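Local structure of 3'-5'-exonuclease (3E2V) at residues A[162-167]-A[176-181]. The protein probably cuts double-stranded DNA without obvious specificity and trims it from the 3' to the 5' end, as a magnesium-binding TatD-type hydrolase. Numbering follows the deposited sequence.
Sequences IGLDYD and MQKVFF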
loop_
_atom_site.group_PDB
_atom_site.type_symbol
_atom_site.label_atom_id
_atom_site.label_comp_id
_atom_site.label_asym_id
_atom_site.label_seq_id
_atom_site.Cartn_x
_atom_site.Cartn_y
_atom_site.Cartn_z
ATOM N N ILE A 162 -4.114 -6.667 -0.128
ATOM C CA ILE A 162 -5.132 -7.610 -0.604
ATOM C C ILE A 162 -6.333 -6.844 -1.144
ATOM O O ILE A 162 -6.603 -5.719 -0.716
ATOM C CB ILE A 162 -5.564 -8.605 0.503
ATOM C CG1 ILE A 162 -6.161 -7.881 1.715
ATOM C CG2 ILE A 162 -4.364 -9.467 0.944
ATOM C CD1 ILE A 162 -6.741 -8.826 2.783
ATOM N N GLY A 163 -7.038 -7.434 -2.098
ATOM C CA GLY A 163 -8.224 -6.781 -2.620
ATOM C C GLY A 163 -8.560 -7.236 -4.010
ATOM O O GLY A 163 -8.390 -8.412 -4.350
ATOM N N LEU A 164 -9.026 -6.288 -4.819
ATOM C CA LEU A 164 -9.521 -6.588 -6.162
ATOM C C LEU A 164 -8.956 -5.591 -7.158
ATOM O O LEU A 164 -8.849 -4.398 -6.842
ATOM C CB LEU A 164 -11.053 -6.533 -6.185
ATOM C CG LEU A 164 -11.821 -7.465 -5.249
ATOM C CD1 LEU A 164 -13.330 -7.257 -5.388
ATOM C CD2 LEU A 164 -11.494 -8.913 -5.568
ATOM N N ASP A 165 -8.610 -6.063 -8.356
ATOM C CA ASP A 165 -8.105 -5.180 -9.406
ATOM C C ASP A 165 -8.639 -5.628 -10.744
ATOM O O ASP A 165 -8.097 -6.525 -11.370
ATOM C CB ASP A 165 -6.575 -5.193 -9.418
ATOM C CG ASP A 165 -5.983 -4.100 -10.311
ATOM O OD1 ASP A 165 -6.638 -3.668 -11.276
ATOM O OD2 ASP A 165 -4.849 -3.657 -10.029
ATOM N N TYR A 166 -9.708 -4.978 -11.167
ATOM C CA TYR A 166 -10.405 -5.356 -12.395
ATOM C C TYR A 166 -9.766 -4.733 -13.638
ATOM O O TYR A 166 -10.239 -4.980 -14.744
ATOM C CB TYR A 166 -11.895 -5.041 -12.268
ATOM C CG TYR A 166 -12.646 -5.960 -11.287
ATOM C CD1 TYR A 166 -11.974 -6.935 -10.543
ATOM C CD2 TYR A 166 -14.027 -5.855 -11.116
ATOM C CE1 TYR A 166 -12.662 -7.769 -9.647
ATOM C CE2 TYR A 166 -14.729 -6.695 -10.218
ATOM C CZ TYR A 166 -14.036 -7.646 -9.500
ATOM O OH TYR A 166 -14.709 -8.466 -8.630
ATOM N N ASP A 167 -8.703 -3.946 -13.452
ATOM C CA ASP A 167 -7.870 -3.500 -14.583
ATOM C C ASP A 167 -6.811 -4.539 -14.924
ATOM O O ASP A 167 -6.008 -4.327 -15.840
ATOM C CB ASP A 167 -7.144 -2.196 -14.254
ATOM C CG ASP A 167 -8.052 -0.977 -14.266
ATOM O OD1 ASP A 167 -9.287 -1.114 -14.316
ATOM O OD2 ASP A 167 -7.503 0.150 -14.231
ATOM N N MET A 176 -10.888 -15.892 -9.230
ATOM C CA MET A 176 -9.708 -16.149 -8.396
ATOM C C MET A 176 -9.431 -14.964 -7.467
ATOM O O MET A 176 -9.063 -15.151 -6.299
ATOM C CB MET A 176 -8.491 -16.444 -9.255
ATOM C CG MET A 176 -8.460 -17.870 -9.847
ATOM S SD MET A 176 -8.070 -19.211 -8.660
ATOM C CE MET A 176 -6.413 -18.742 -8.155
ATOM N N GLN A 177 -9.625 -13.748 -7.975
ATOM C CA GLN A 177 -9.438 -12.564 -7.133
ATOM C C GLN A 177 -10.418 -12.564 -5.970
ATOM O O GLN A 177 -10.041 -12.336 -4.815
ATOM C CB GLN A 177 -9.595 -11.280 -7.944
ATOM C CG GLN A 177 -8.482 -11.042 -8.962
ATOM C CD GLN A 177 -8.546 -9.649 -9.566
ATOM O OE1 GLN A 177 -9.091 -8.715 -8.952
ATOM N NE2 GLN A 177 -7.971 -9.495 -10.754
ATOM N N LYS A 178 -11.693 -12.783 -6.267
ATOM C CA LYS A 178 -12.717 -12.696 -5.221
ATOM C C LYS A 178 -12.498 -13.777 -4.170
ATOM O O LYS A 178 -12.570 -13.510 -2.961
ATOM C CB LYS A 178 -14.117 -12.812 -5.834
ATOM C CG LYS A 178 -14.534 -11.555 -6.587
ATOM C CD LYS A 178 -15.777 -11.813 -7.453
ATOM C CE LYS A 178 -17.048 -11.877 -6.649
ATOM N NZ LYS A 178 -18.156 -12.351 -7.558
ATOM N N VAL A 179 -12.245 -15.008 -4.613
ATOM C CA VAL A 179 -12.087 -16.102 -3.648
ATOM C C VAL A 179 -10.896 -15.878 -2.705
ATOM O O VAL A 179 -11.024 -16.043 -1.486
ATOM C CB VAL A 179 -11.964 -17.476 -4.335
ATOM C CG1 VAL A 179 -11.697 -18.554 -3.302
ATOM C CG2 VAL A 179 -13.249 -17.799 -5.075
ATOM N N PHE A 180 -9.747 -15.503 -3.261
ATOM C CA PHE A 180 -8.545 -15.376 -2.435
ATOM C C PHE A 180 -8.426 -14.057 -1.680
ATOM O O PHE A 180 -7.734 -13.998 -0.679
ATOM C CB PHE A 180 -7.304 -15.811 -3.220
ATOM C CG PHE A 180 -7.285 -17.284 -3.450
ATOM C CD1 PHE A 180 -7.021 -18.142 -2.386
ATOM C CD2 PHE A 180 -7.657 -17.820 -4.679
ATOM C CE1 PHE A 180 -7.063 -19.539 -2.564
ATOM C CE2 PHE A 180 -7.718 -19.211 -4.866
ATOM C CZ PHE A 180 -7.434 -20.061 -3.816
ATOM N N PHE A 181 -9.137 -13.023 -2.127
ATOM C CA PHE A 181 -9.327 -11.844 -1.262
ATOM C C PHE A 181 -10.087 -12.288 -0.005
ATOM O O PHE A 181 -9.669 -12.012 1.132
ATOM C CB PHE A 181 -10.080 -10.759 -2.037
ATOM C CG PHE A 181 -10.412 -9.510 -1.248
ATOM C CD1 PHE A 181 -9.567 -9.009 -0.245
ATOM C CD2 PHE A 181 -11.539 -8.783 -1.590
ATOM C CE1 PHE A 181 -9.900 -7.825 0.434
ATOM C CE2 PHE A 181 -11.877 -7.608 -0.940
ATOM C CZ PHE A 181 -11.066 -7.115 0.068
HETATM O O HOH W 1 -7.528 -10.995 -4.813
#
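Q177 and D165 illustrate how a side-chain amide can pair with both the N-H and the C=O of one strand residue. The glutamine is extended beyond CG: OE1 accepts from D165 N at 2.8 Å in a nearly straight bond (172°), and NE2 donates to D165 O at 3.0 Å, approaching from above that carbonyl's plane although the oxygen lies in the amide plane. A second bond from NE2, to S172 OG, further fixes the amide's rotation. The ring of Y166 turns an edge to Q177 OE1, its plane 53° from the amide, while its hydroxyl bonds to D209 and rests against the aliphatic chain of K178.

One helical turn on, F181 has CG anti to its backbone N (chi1 177°), which lays the ring against the chain's corner: G163 CA sits over one face in a CH-pi contact, 3.6 Å from the centroid. I162 CG1 meets the ring edge, and L164 CG packs against CD2. A water bridges G163 O and Q177 O, 2.8 Å from each.

Helix 174-187 follows strand 156-165 in the TIM barrel and packs at its C-terminal end, where the D165 side chain lies about 9 Å from the bound magnesium ion; strand 199-204 pairs alongside, and helix 207-219 covers L164 and F181.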